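Local coordinates for NADB-Rossmann Superfamily protein (Streptococcus agalactiae, PDB 3LEC), which probably methylates the N1 atom of adenine 22 in tRNA as a Rossmann-type methyltransferase of the TrmK family, and binds a zinc ion, at residues 141-146 and 164-169; 6-11 and 36-41; 45-50 and 87-92; 193-198 and 221-226. All coordinates share one frame; numbering follows the deposited sequence.

Contact 1: 141-146 and 164-169; sequences FEIVAE and GHMNLT. With ZN (zinc ion), chain B.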
loop_
_atom_site.group_PDB
_atom_site.type_symbol
_atom_site.label_atom_id
_atom_site.label_comp_id
_atom_site.label_asym_id
_atom_site.label_seq_id
_atom_site.Cartn_x
_atom_site.Cartn_y
_atom_site.Cartn_z
ATOM N N PHE A 141 -9.655 8.685 -7.512
ATOM C CA PHE A 141 -9.088 7.346 -7.631
ATOM C C PHE A 141 -10.095 6.278 -7.246
ATOM O O PHE A 141 -11.016 6.534 -6.466
ATOM C CB PHE A 141 -7.791 7.228 -6.830
ATOM C CG PHE A 141 -6.711 8.124 -7.344
ATOM C CD1 PHE A 141 -5.934 7.724 -8.417
ATOM C CD2 PHE A 141 -6.489 9.380 -6.761
ATOM C CE1 PHE A 141 -4.933 8.565 -8.941
ATOM C CE2 PHE A 141 -5.486 10.232 -7.272
ATOM C CZ PHE A 141 -4.716 9.822 -8.362
ATOM N N GLU A 142 -9.929 5.097 -7.830
ATOM C CA GLU A 142 -10.827 3.980 -7.623
ATOM C C GLU A 142 -10.040 2.714 -7.273
ATOM O O GLU A 142 -9.063 2.364 -7.933
ATOM C CB GLU A 142 -11.710 3.768 -8.867
ATOM C CG GLU A 142 -12.590 2.521 -8.802
ATOM C CD GLU A 142 -13.584 2.430 -9.951
ATOM O OE1 GLU A 142 -14.780 2.217 -9.667
ATOM O OE2 GLU A 142 -13.176 2.558 -11.130
ATOM N N ILE A 143 -10.464 2.044 -6.212
ATOM C CA ILE A 143 -9.911 0.747 -5.841
ATOM C C ILE A 143 -10.550 -0.298 -6.749
ATOM O O ILE A 143 -11.790 -0.363 -6.842
ATOM C CB ILE A 143 -10.238 0.414 -4.367
ATOM C CG1 ILE A 143 -9.590 1.455 -3.441
ATOM C CG2 ILE A 143 -9.773 -1.013 -4.043
ATOM C CD1 ILE A 143 -10.203 1.494 -2.047
ATOM N N VAL A 144 -9.723 -1.103 -7.421
ATOM C CA VAL A 144 -10.220 -2.138 -8.358
ATOM C C VAL A 144 -9.953 -3.563 -7.915
ATOM O O VAL A 144 -10.508 -4.504 -8.481
ATOM C CB VAL A 144 -9.666 -1.937 -9.790
ATOM C CG1 VAL A 144 -10.166 -0.658 -10.355
ATOM C CG2 VAL A 144 -8.110 -1.995 -9.804
ATOM N N ALA A 145 -9.085 -3.712 -6.911
ATOM C CA ALA A 145 -8.869 -4.964 -6.213
ATOM C C ALA A 145 -8.246 -4.698 -4.836
ATOM O O ALA A 145 -7.546 -3.674 -4.633
ATOM C CB ALA A 145 -7.974 -5.919 -7.036
ATOM N N GLU A 146 -8.521 -5.602 -3.891
ATOM C CA GLU A 146 -7.857 -5.596 -2.577
ATOM C C GLU A 146 -7.457 -7.004 -2.148
ATOM O O GLU A 146 -8.098 -7.986 -2.525
ATOM C CB GLU A 146 -8.732 -4.956 -1.488
ATOM C CG GLU A 146 -9.183 -3.543 -1.766
ATOM C CD GLU A 146 -10.103 -3.015 -0.692
ATOM O OE1 GLU A 146 -11.138 -3.677 -0.428
ATOM O OE2 GLU A 146 -9.807 -1.928 -0.133
ATOM N N GLY A 164 -10.354 6.864 -11.408
ATOM C CA GLY A 164 -11.781 6.569 -11.466
ATOM C C GLY A 164 -12.532 7.276 -10.360
ATOM O O GLY A 164 -11.966 7.575 -9.310
ATOM N N HIS A 165 -13.813 7.547 -10.598
ATOM C CA HIS A 165 -14.641 8.199 -9.615
ATOM C C HIS A 165 -15.363 7.167 -8.750
ATOM O O HIS A 165 -16.168 6.387 -9.251
ATOM C CB HIS A 165 -15.671 9.084 -10.323
ATOM C CG HIS A 165 -16.530 9.869 -9.384
ATOM N ND1 HIS A 165 -16.380 11.227 -9.197
ATOM C CD2 HIS A 165 -17.540 9.483 -8.561
ATOM C CE1 HIS A 165 -17.268 11.645 -8.313
ATOM N NE2 HIS A 165 -17.983 10.605 -7.908
HETATM N N MSE A 166 -15.102 7.196 -7.448
HETATM C CA MSE A 166 -15.552 6.126 -6.563
HETATM C C MSE A 166 -16.260 6.759 -5.392
HETATM O O MSE A 166 -15.782 7.749 -4.854
HETATM C CB MSE A 166 -14.337 5.334 -6.071
HETATM C CG MSE A 166 -14.634 4.406 -4.896
HETATM SE SE MSE A 166 -13.033 3.387 -4.349
HETATM C CE MSE A 166 -12.031 4.788 -3.449
ATOM N N ASN A 167 -17.407 6.218 -5.012
ATOM C CA ASN A 167 -18.049 6.628 -3.775
ATOM C C ASN A 167 -17.989 5.432 -2.855
ATOM O O ASN A 167 -18.302 4.308 -3.276
ATOM C CB ASN A 167 -19.513 7.006 -3.993
ATOM C CG ASN A 167 -19.690 8.221 -4.873
ATOM O OD1 ASN A 167 -18.794 9.049 -5.013
ATOM N ND2 ASN A 167 -20.870 8.338 -5.468
ATOM N N LEU A 168 -17.547 5.656 -1.624
ATOM C CA LEU A 168 -17.515 4.572 -0.631
ATOM C C LEU A 168 -18.320 4.915 0.615
ATOM O O LEU A 168 -18.290 6.061 1.063
ATOM C CB LEU A 168 -16.072 4.211 -0.237
ATOM C CG LEU A 168 -15.115 3.551 -1.231
ATOM C CD1 LEU A 168 -13.811 3.195 -0.499
ATOM C CD2 LEU A 168 -15.711 2.313 -1.886
ATOM N N THR A 169 -19.023 3.912 1.160
ATOM C CA THR A 169 -19.724 4.031 2.444
ATOM C C THR A 169 -18.706 4.028 3.584
ATOM O O THR A 169 -17.555 3.586 3.401
ATOM C CB THR A 169 -20.715 2.849 2.666
ATOM O OG1 THR A 169 -20.004 1.614 2.683
ATOM C CG2 THR A 169 -21.775 2.782 1.562
HETATM ZN ZN ZN B . -14.974 12.616 -9.962
HETATM O O HOH W 1 -12.960 8.787 -6.524
HETATM O O HOH W 2 -15.428 14.475 -8.977
#

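Contact 2: 6-11 and 36-41; sequences LQLSKR and PIFLLQ. With SO4 (sulfate ion), chain E.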
loop_
_atom_site.group_PDB
_atom_site.type_symbol
_atom_site.label_atom_id
_atom_site.label_comp_id
_atom_site.label_asym_id
_atom_site.label_seq_id
_atom_site.Cartn_x
_atom_site.Cartn_y
_atom_site.Cartn_z
ATOM N N LEU A 6 15.749 -13.615 -6.643
ATOM C CA LEU A 6 15.333 -13.436 -5.275
ATOM C C LEU A 6 13.896 -13.859 -5.084
ATOM O O LEU A 6 13.074 -13.810 -6.024
ATOM C CB LEU A 6 15.609 -12.018 -4.761
ATOM C CG LEU A 6 15.033 -10.721 -5.297
ATOM C CD1 LEU A 6 13.552 -10.564 -4.915
ATOM C CD2 LEU A 6 15.837 -9.607 -4.652
ATOM N N GLN A 7 13.618 -14.315 -3.865
ATOM C CA GLN A 7 12.298 -14.724 -3.446
ATOM C C GLN A 7 11.799 -13.633 -2.521
ATOM O O GLN A 7 12.416 -13.352 -1.479
ATOM C CB GLN A 7 12.329 -16.075 -2.698
ATOM C CG GLN A 7 12.718 -17.288 -3.568
ATOM C CD GLN A 7 12.632 -18.654 -2.850
ATOM O OE1 GLN A 7 12.597 -18.743 -1.619
ATOM N NE2 GLN A 7 12.627 -19.725 -3.639
ATOM N N LEU A 8 10.694 -13.004 -2.911
ATOM C CA LEU A 8 10.072 -11.935 -2.122
ATOM C C LEU A 8 9.333 -12.480 -0.906
ATOM O O LEU A 8 8.840 -13.612 -0.917
ATOM C CB LEU A 8 9.085 -11.137 -2.973
ATOM C CG LEU A 8 9.672 -10.259 -4.103
ATOM C CD1 LEU A 8 8.519 -9.672 -4.873
ATOM C CD2 LEU A 8 10.544 -9.142 -3.530
ATOM N N SER A 9 9.228 -11.649 0.124
ATOM C CA SER A 9 8.330 -11.924 1.252
ATOM C C SER A 9 6.892 -12.069 0.710
ATOM O O SER A 9 6.617 -11.593 -0.391
ATOM C CB SER A 9 8.435 -10.774 2.268
ATOM O OG SER A 9 8.034 -9.521 1.693
ATOM N N LYS A 10 5.984 -12.730 1.440
ATOM C CA LYS A 10 4.581 -12.798 0.966
ATOM C C LYS A 10 3.995 -11.420 0.689
ATOM O O LYS A 10 3.295 -11.199 -0.316
ATOM C CB LYS A 10 3.692 -13.557 1.966
ATOM C CG LYS A 10 3.988 -15.040 2.003
ATOM C CD LYS A 10 3.201 -15.784 3.094
ATOM C CE LYS A 10 1.718 -15.831 2.786
ATOM N NZ LYS A 10 0.995 -16.761 3.712
ATOM N N ARG A 11 4.274 -10.483 1.595
ATOM C CA ARG A 11 3.739 -9.161 1.515
ATOM C C ARG A 11 4.134 -8.511 0.188
ATOM O O ARG A 11 3.281 -8.012 -0.552
ATOM C CB ARG A 11 4.216 -8.340 2.717
ATOM C CG ARG A 11 3.791 -6.870 2.761
ATOM C CD ARG A 11 4.453 -6.168 3.943
ATOM N NE ARG A 11 5.908 -6.115 3.781
ATOM C CZ ARG A 11 6.604 -5.079 3.294
ATOM N NH1 ARG A 11 6.003 -3.962 2.927
ATOM N NH2 ARG A 11 7.919 -5.161 3.195
ATOM N N PRO A 36 11.511 -4.013 -7.179
ATOM C CA PRO A 36 11.978 -3.774 -8.551
ATOM C C PRO A 36 12.950 -4.857 -9.090
ATOM O O PRO A 36 12.846 -5.244 -10.261
ATOM C CB PRO A 36 12.679 -2.398 -8.469
ATOM C CG PRO A 36 12.156 -1.747 -7.288
ATOM C CD PRO A 36 11.691 -2.831 -6.317
ATOM N N ILE A 37 13.861 -5.380 -8.256
ATOM C CA ILE A 37 14.780 -6.434 -8.719
ATOM C C ILE A 37 14.021 -7.697 -9.130
ATOM O O ILE A 37 14.329 -8.302 -10.147
ATOM C CB ILE A 37 15.902 -6.765 -7.667
ATOM C CG1 ILE A 37 16.895 -5.597 -7.585
ATOM C CG2 ILE A 37 16.647 -8.065 -8.009
ATOM C CD1 ILE A 37 17.664 -5.541 -6.283
ATOM N N PHE A 38 13.045 -8.095 -8.332
ATOM C CA PHE A 38 12.257 -9.266 -8.662
ATOM C C PHE A 38 11.619 -9.088 -10.038
ATOM O O PHE A 38 11.737 -9.956 -10.910
ATOM C CB PHE A 38 11.152 -9.519 -7.638
ATOM C CG PHE A 38 10.253 -10.648 -8.044
ATOM C CD1 PHE A 38 10.739 -11.961 -8.066
ATOM C CD2 PHE A 38 8.962 -10.393 -8.504
ATOM C CE1 PHE A 38 9.933 -13.025 -8.499
ATOM C CE2 PHE A 38 8.121 -11.449 -8.919
ATOM C CZ PHE A 38 8.604 -12.760 -8.925
ATOM N N LEU A 39 10.984 -7.937 -10.228
ATOM C CA LEU A 39 10.161 -7.705 -11.413
ATOM C C LEU A 39 11.037 -7.615 -12.647
ATOM O O LEU A 39 10.647 -8.122 -13.703
ATOM C CB LEU A 39 9.331 -6.437 -11.249
ATOM C CG LEU A 39 8.219 -6.577 -10.207
ATOM C CD1 LEU A 39 7.501 -5.246 -10.064
ATOM C CD2 LEU A 39 7.243 -7.739 -10.593
ATOM N N LEU A 40 12.203 -6.972 -12.512
ATOM C CA LEU A 40 13.142 -6.842 -13.634
ATOM C C LEU A 40 13.913 -8.120 -13.948
ATOM O O LEU A 40 14.135 -8.433 -15.122
ATOM C CB LEU A 40 14.112 -5.663 -13.429
ATOM C CG LEU A 40 13.660 -4.331 -14.044
ATOM C CD1 LEU A 40 13.444 -4.458 -15.571
ATOM C CD2 LEU A 40 12.387 -3.765 -13.381
ATOM N N GLN A 41 14.319 -8.868 -12.918
ATOM C CA GLN A 41 15.058 -10.105 -13.169
ATOM C C GLN A 41 14.169 -11.133 -13.877
ATOM O O GLN A 41 14.671 -11.963 -14.629
ATOM C CB GLN A 41 15.670 -10.679 -11.886
ATOM C CG GLN A 41 14.719 -11.515 -11.051
ATOM C CD GLN A 41 15.225 -11.794 -9.624
ATOM O OE1 GLN A 41 14.517 -12.392 -8.818
ATOM N NE2 GLN A 41 16.438 -11.368 -9.323
HETATM S S SO4 E . 3.571 -18.300 5.926
HETATM O O1 SO4 E . 2.689 -18.629 7.043
HETATM O O2 SO4 E . 4.855 -18.978 6.063
HETATM O O3 SO4 E . 2.927 -18.738 4.696
HETATM O O4 SO4 E . 3.826 -16.863 5.880
#

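Contact 3: 45-50 and 87-92; sequences CDFAIA and EADNID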
loop_
_atom_site.group_PDB
_atom_site.type_symbol
_atom_site.label_atom_id
_atom_site.label_comp_id
_atom_site.label_asym_id
_atom_site.label_seq_id
_atom_site.Cartn_x
_atom_site.Cartn_y
_atom_site.Cartn_z
ATOM N N CYS A 45 8.582 -6.608 -15.789
ATOM C CA CYS A 45 8.442 -5.190 -16.052
ATOM C C CYS A 45 9.534 -4.754 -17.006
ATOM O O CYS A 45 10.539 -5.432 -17.147
ATOM C CB CYS A 45 8.524 -4.361 -14.770
ATOM S SG CYS A 45 7.092 -4.579 -13.697
ATOM N N ASP A 46 9.337 -3.595 -17.620
ATOM C CA ASP A 46 10.267 -3.079 -18.604
ATOM C C ASP A 46 11.349 -2.200 -17.997
ATOM O O ASP A 46 12.459 -2.147 -18.530
ATOM C CB ASP A 46 9.504 -2.293 -19.666
ATOM C CG ASP A 46 8.854 -3.190 -20.703
ATOM O OD1 ASP A 46 8.981 -4.433 -20.595
ATOM O OD2 ASP A 46 8.235 -2.639 -21.643
ATOM N N PHE A 47 11.020 -1.523 -16.891
ATOM C CA PHE A 47 11.875 -0.483 -16.297
ATOM C C PHE A 47 11.348 -0.160 -14.913
ATOM O O PHE A 47 10.134 -0.229 -14.665
ATOM C CB PHE A 47 11.868 0.787 -17.174
ATOM C CG PHE A 47 12.566 1.979 -16.568
ATOM C CD1 PHE A 47 13.949 2.024 -16.482
ATOM C CD2 PHE A 47 11.833 3.074 -16.112
ATOM C CE1 PHE A 47 14.589 3.139 -15.940
ATOM C CE2 PHE A 47 12.454 4.170 -15.563
ATOM C CZ PHE A 47 13.840 4.206 -15.482
ATOM N N ALA A 48 12.254 0.185 -14.001
ATOM C CA ALA A 48 11.836 0.616 -12.673
ATOM C C ALA A 48 12.762 1.675 -12.085
ATOM O O ALA A 48 13.931 1.770 -12.463
ATOM C CB ALA A 48 11.690 -0.582 -11.711
ATOM N N ILE A 49 12.207 2.476 -11.180
ATOM C CA ILE A 49 12.969 3.427 -10.360
ATOM C C ILE A 49 12.723 3.040 -8.908
ATOM O O ILE A 49 11.563 2.812 -8.482
ATOM C CB ILE A 49 12.539 4.889 -10.592
ATOM C CG1 ILE A 49 12.713 5.304 -12.078
ATOM C CG2 ILE A 49 13.291 5.861 -9.656
ATOM C CD1 ILE A 49 11.795 6.500 -12.459
ATOM N N ALA A 50 13.807 2.948 -8.152
ATOM C CA ALA A 50 13.710 2.754 -6.707
ATOM C C ALA A 50 13.958 4.113 -6.091
ATOM O O ALA A 50 15.067 4.632 -6.160
ATOM C CB ALA A 50 14.738 1.723 -6.210
ATOM N N GLU A 87 8.490 13.143 -16.331
ATOM C CA GLU A 87 7.803 12.780 -17.587
ATOM C C GLU A 87 8.598 11.827 -18.512
ATOM O O GLU A 87 8.043 10.837 -19.047
ATOM C CB GLU A 87 7.407 14.062 -18.333
ATOM C CG GLU A 87 6.658 13.857 -19.676
ATOM C CD GLU A 87 6.504 15.162 -20.464
ATOM O OE1 GLU A 87 7.039 16.199 -20.018
ATOM O OE2 GLU A 87 5.835 15.157 -21.523
ATOM N N ALA A 88 9.888 12.128 -18.703
ATOM C CA ALA A 88 10.759 11.376 -19.612
ATOM C C ALA A 88 10.901 9.914 -19.243
ATOM O O ALA A 88 11.326 9.104 -20.063
ATOM C CB ALA A 88 12.155 12.044 -19.733
ATOM N N ASP A 89 10.537 9.591 -18.001
ATOM C CA ASP A 89 10.656 8.236 -17.481
ATOM C C ASP A 89 9.523 7.343 -17.954
ATOM O O ASP A 89 9.653 6.112 -17.962
ATOM C CB ASP A 89 10.685 8.279 -15.951
ATOM C CG ASP A 89 12.004 8.773 -15.408
ATOM O OD1 ASP A 89 13.063 8.393 -15.962
ATOM O OD2 ASP A 89 11.982 9.524 -14.408
ATOM N N ASN A 90 8.422 7.970 -18.363
ATOM C CA ASN A 90 7.247 7.267 -18.875
ATOM C C ASN A 90 6.741 6.191 -17.904
ATOM O O ASN A 90 6.524 5.054 -18.308
ATOM C CB ASN A 90 7.552 6.642 -20.252
ATOM C CG ASN A 90 6.300 6.160 -20.971
ATOM O OD1 ASN A 90 5.186 6.587 -20.650
ATOM N ND2 ASN A 90 6.477 5.270 -21.949
ATOM N N ILE A 91 6.599 6.559 -16.630
ATOM C CA ILE A 91 6.104 5.651 -15.585
ATOM C C ILE A 91 4.595 5.503 -15.704
ATOM O O ILE A 91 3.894 6.491 -15.852
ATOM C CB ILE A 91 6.457 6.187 -14.178
ATOM C CG1 ILE A 91 7.983 6.299 -14.026
ATOM C CG2 ILE A 91 5.846 5.322 -13.079
ATOM C CD1 ILE A 91 8.774 4.971 -14.187
ATOM N N ASP A 92 4.119 4.266 -15.656
ATOM C CA ASP A 92 2.693 3.999 -15.713
ATOM C C ASP A 92 2.201 3.371 -14.412
ATOM O O ASP A 92 0.997 3.276 -14.202
ATOM C CB ASP A 92 2.357 3.107 -16.909
ATOM C CG ASP A 92 3.227 1.856 -16.975
ATOM O OD1 ASP A 92 3.974 1.718 -17.957
ATOM O OD2 ASP A 92 3.169 1.013 -16.063
#

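Contact 4: 193-198 and 221-226; sequences NELNKL and QDIKEV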
loop_
_atom_site.group_PDB
_atom_site.type_symbol
_atom_site.label_atom_id
_atom_site.label_comp_id
_atom_site.label_asym_id
_atom_site.label_seq_id
_atom_site.Cartn_x
_atom_site.Cartn_y
_atom_site.Cartn_z
ATOM N N ASN A 193 -9.946 -9.895 15.869
ATOM C CA ASN A 193 -8.862 -9.391 16.734
ATOM C C ASN A 193 -9.031 -7.916 17.146
ATOM O O ASN A 193 -8.786 -7.549 18.298
ATOM C CB ASN A 193 -7.497 -9.609 16.060
ATOM C CG ASN A 193 -6.334 -9.249 16.967
ATOM O OD1 ASN A 193 -6.266 -9.689 18.112
ATOM N ND2 ASN A 193 -5.417 -8.441 16.460
ATOM N N GLU A 194 -9.449 -7.075 16.201
ATOM C CA GLU A 194 -9.733 -5.669 16.481
ATOM C C GLU A 194 -10.874 -5.549 17.475
ATOM O O GLU A 194 -10.786 -4.783 18.419
ATOM C CB GLU A 194 -10.089 -4.897 15.214
ATOM C CG GLU A 194 -8.918 -4.755 14.226
ATOM C CD GLU A 194 -7.715 -4.041 14.825
ATOM O OE1 GLU A 194 -7.894 -2.918 15.328
ATOM O OE2 GLU A 194 -6.596 -4.614 14.798
ATOM N N LEU A 195 -11.916 -6.343 17.282
ATOM C CA LEU A 195 -13.004 -6.413 18.277
ATOM C C LEU A 195 -12.497 -6.702 19.706
ATOM O O LEU A 195 -12.869 -6.005 20.688
ATOM C CB LEU A 195 -14.034 -7.456 17.847
ATOM C CG LEU A 195 -15.319 -7.494 18.690
ATOM C CD1 LEU A 195 -16.001 -6.119 18.743
ATOM C CD2 LEU A 195 -16.250 -8.584 18.147
ATOM N N ASN A 196 -11.643 -7.711 19.825
ATOM C CA ASN A 196 -11.063 -8.055 21.122
ATOM C C ASN A 196 -10.355 -6.875 21.759
ATOM O O ASN A 196 -10.633 -6.521 22.902
ATOM C CB ASN A 196 -10.102 -9.222 20.978
ATOM C CG ASN A 196 -10.781 -10.479 20.480
ATOM O OD1 ASN A 196 -12.024 -10.571 20.454
ATOM N ND2 ASN A 196 -9.976 -11.457 20.071
ATOM N N LYS A 197 -9.454 -6.258 21.003
ATOM C CA LYS A 197 -8.725 -5.077 21.458
ATOM C C LYS A 197 -9.633 -3.911 21.838
ATOM O O LYS A 197 -9.443 -3.270 22.867
ATOM C CB LYS A 197 -7.682 -4.659 20.408
ATOM C CG LYS A 197 -6.582 -5.724 20.253
ATOM C CD LYS A 197 -5.432 -5.281 19.336
ATOM C CE LYS A 197 -5.841 -5.276 17.866
ATOM N NZ LYS A 197 -4.675 -4.895 16.964
ATOM N N LEU A 198 -10.617 -3.622 20.996
ATOM C CA LEU A 198 -11.517 -2.545 21.297
ATOM C C LEU A 198 -12.333 -2.844 22.559
ATOM O O LEU A 198 -12.686 -1.941 23.312
ATOM C CB LEU A 198 -12.442 -2.290 20.109
ATOM C CG LEU A 198 -11.745 -1.793 18.826
ATOM C CD1 LEU A 198 -12.737 -1.859 17.700
ATOM C CD2 LEU A 198 -11.196 -0.374 18.955
ATOM N N GLN A 221 -19.587 -1.555 17.112
ATOM C CA GLN A 221 -20.839 -1.909 16.405
ATOM C C GLN A 221 -20.592 -2.190 14.927
ATOM O O GLN A 221 -21.109 -3.172 14.406
ATOM C CB GLN A 221 -21.952 -0.859 16.592
ATOM C CG GLN A 221 -23.315 -1.225 15.909
ATOM C CD GLN A 221 -23.924 -2.554 16.352
ATOM O OE1 GLN A 221 -23.689 -3.022 17.463
ATOM N NE2 GLN A 221 -24.748 -3.148 15.487
ATOM N N ASP A 222 -19.798 -1.344 14.271
ATOM C CA ASP A 222 -19.448 -1.550 12.856
ATOM C C ASP A 222 -18.877 -2.943 12.654
ATOM O O ASP A 222 -19.282 -3.690 11.749
ATOM C CB ASP A 222 -18.432 -0.491 12.359
ATOM C CG ASP A 222 -19.053 0.886 12.103
ATOM O OD1 ASP A 222 -20.269 0.988 11.819
ATOM O OD2 ASP A 222 -18.296 1.890 12.146
ATOM N N ILE A 223 -17.942 -3.318 13.532
ATOM C CA ILE A 223 -17.313 -4.608 13.417
ATOM C C ILE A 223 -18.338 -5.718 13.640
ATOM O O ILE A 223 -18.411 -6.661 12.846
ATOM C CB ILE A 223 -16.096 -4.767 14.324
ATOM C CG1 ILE A 223 -14.978 -3.804 13.904
ATOM C CG2 ILE A 223 -15.584 -6.195 14.271
ATOM C CD1 ILE A 223 -13.813 -3.805 14.858
ATOM N N LYS A 224 -19.144 -5.584 14.691
ATOM C CA LYS A 224 -20.181 -6.576 14.986
ATOM C C LYS A 224 -21.058 -6.797 13.773
ATOM O O LYS A 224 -21.416 -7.925 13.476
ATOM C CB LYS A 224 -21.040 -6.159 16.182
ATOM C CG LYS A 224 -20.320 -6.322 17.514
ATOM C CD LYS A 224 -21.295 -6.381 18.687
ATOM C CE LYS A 224 -20.558 -6.107 19.993
ATOM N NZ LYS A 224 -21.339 -6.523 21.188
ATOM N N GLU A 225 -21.386 -5.724 13.059
ATOM C CA GLU A 225 -22.229 -5.839 11.860
ATOM C C GLU A 225 -21.555 -6.620 10.744
ATOM O O GLU A 225 -22.150 -7.533 10.154
ATOM C CB GLU A 225 -22.716 -4.460 11.402
ATOM C CG GLU A 225 -23.693 -3.832 12.388
ATOM C CD GLU A 225 -24.115 -2.405 12.051
ATOM O OE1 GLU A 225 -23.617 -1.829 11.067
ATOM O OE2 GLU A 225 -24.969 -1.863 12.779
ATOM N N VAL A 226 -20.294 -6.283 10.476
ATOM C CA VAL A 226 -19.521 -6.951 9.437
ATOM C C VAL A 226 -19.381 -8.442 9.755
ATOM O O VAL A 226 -19.607 -9.297 8.891
ATOM C CB VAL A 226 -18.138 -6.252 9.276
ATOM C CG1 VAL A 226 -17.170 -7.092 8.458
ATOM C CG2 VAL A 226 -18.338 -4.905 8.634
#

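Contact 1: 141-146 and 164-169
Met166, a selenomethionine, lays its side chain over the backbone of Phe141, Glu142 and Ile143. Its CG stands anti to the backbone N (chi1 166°), and the chain stays straight to the selenium before bending at chi3 (74°). That bend turns Met166 CE back, so it touches both Phe141 O, at 3.6 Å, and the end of Ile143. Met166 SE lies 3.4 Å from Ile143 N, a buried amide nitrogen with no hydrogen-bond partner in the model. Ile143 CD1 reaches Met166 CE at 4.0 Å and Leu168 CD1 at 4.3 Å. A water joins the two backbones. It accepts a hydrogen bond from Met166 N at 2.8 Å and can donate to Phe141 O. Gly164 fits close to the strand, with Gly164 CA 3.8 Å from Glu142 CB. His165 turns the other way, and His165 ND1 binds zinc at 2.1 Å. A second water and Asp140, just before the strand, also bind the metal. Strands 141-150 and 155-163 form the hairpin that ends the class I methyltransferase sheet. The loop leaving 155-163 passes the first residues of edge strand 141-150, beside the zinc site of Asp140 and His165.

Contact 2: 6-11 and 36-41
Leu6 and Gln41 both hold CG between the backbone N and the carbonyl carbon, with chi1 of 62° and 83°. In Leu6 this brings the two methyls down onto helix 34-41, although the side chain starts out alongside it. In Gln41 the chain then runs extended to its amide, which meets the backbone of Leu6. Leu6 N donates to Gln41 OE1 at 2.8 Å, and the N-H points at the oxygen with an angle of 159°. The donor is tilted somewhat from the plane of the amide carbonyl. Gln41 NE2 makes a weak hydrogen bond to Met4 O, so one amide holds the incoming chain at two points.

The methyls of Leu6 divide the helix surface between them. The Leu6 and Ile37 side chains cross at about a right angle, with Leu6 CD2 3.8 Å from Ile37 CG2. Leu6 CD1 rests 3.8 Å from Phe38 CB. Phe38 also meets the backbone here: Leu6 O lies at the edge of the ring, near its plane, 3.6 Å from Phe38 CD1. The Leu8 and Phe38 side chains meet at a slant, with Leu8 CD1 3.7 Å from Phe38 CD2. Gln13 and Ala16 of helix 10-16 continue the packing around Leu8. Further along, Ser9 is the N-cap of that helix, and Lys10 NZ donates to a sulfate O3, an ion probably from the crystallisation liquor.

The chemistry is mixed. Leucine methyls provide the apolar grip on helix 34-41, while the Gln41 amide satisfies a backbone N-H, which ties the N-terminal segment to the helix at this point.

Contact 3: 45-50 and 87-92
Phe47 and Ile49 point from one face of strand 45-52 towards Asp89 and Ile91. The strand belongs to the parallel part of a Rossmann-type sheet, and residues 87-92 are a 3-10 segment and loop that lead into strand 93-99. Phe47 and Ile91 cross at about a right angle. Ile91 CD1 lies at the ring edge, near its plane, 4.0 Å from Phe47 CE2. The ring reaches it because Phe47 CG is anti to the backbone N (chi1 172°). Ile49 sends CD1 into the same place, 3.8 Å from Ile91 CD1. The Ile91 methyl therefore touches both strand residues.

Ile49 CD1 also lies against the Asp89 carboxylate, the two side chains crossing at about a right angle. Asp89 is buried, but its carboxylate has polar partners. OD2 makes a salt bridge to Arg77 and accepts a hydrogen bond from Glu86 N. These bonds hold the carboxylate beside the isoleucine, and the arginine would be expected to favour its charged form. Arg24 of the neighbouring strand 23-28 donates to Asp89 O. Phe85 also touches both isoleucines. On the polar side of this junction, Ile49 CD1 rests 3.6 Å from Asp89 OD2.

Contact 4: 193-198 and 221-226
Ile223 pushes its CD1 methyl against helix 185-204, where it meets Leu198 CD1 at 3.6 Å. The two side chains pass at a slant. With CG1 of Ile223 anti to the carbonyl carbon and the chain extended at chi2 (173°), CD1 reaches forward, and the same Ile223 methyl lies 3.9 Å from Glu194 CB. The other branch, Ile223 CG2, faces Leu195 CB at 4.1 Å. Ile223 thus touches three residues of the opposing helix. Leu195 also extends CD1 towards the aliphatic part of Lys224, with Lys224 CG 4.5 Å away.

Only the first part of Glu194 belongs to this contact. Its chain bends at chi2 (-59°) and leads the carboxylate away, to a salt bridge with Lys197 one turn on. Lys197 NZ is 2.9 Å from Glu194 OE2. On the other helix Gln221 NE2 donates to Glu225 OE2, a nearly straight bond within that helix.

The short segments run at 149° to each other, with axes 10.0 Å apart. Trp191 of helix 185-204 and Phe175 of helix 170-175 also pack on Ile223, and Leu216 and Ile220 continue the apolar seam along Leu198. This is the packing of a roughly antiparallel helical hairpin, formed by the last two helices of the chain.

In the fold
Along the chain the contacts come in the order 2, 3, 1, 4, each closing before the next opens. Contacts 2 and 3 are neighbours, with centres about 17 Å apart. They touch where helix 34-41 packs on strand 45-52, through Leu39, Leu40 and Pro36 against Cys45 and Ala48. Contacts 3 and 1 reach the same seven-stranded sheet, with centres about 24 Å apart. Contact 3 involves a parallel strand, and contact 1 the outermost strand 141-150, which pairs antiparallel with 155-163. Contact 4 lies in the C-terminal helices, about 41 Å from contact 3 between centres. The Rossmann-type core thus carries the N-terminal segment on one side and the zinc site and helical hairpin on the other.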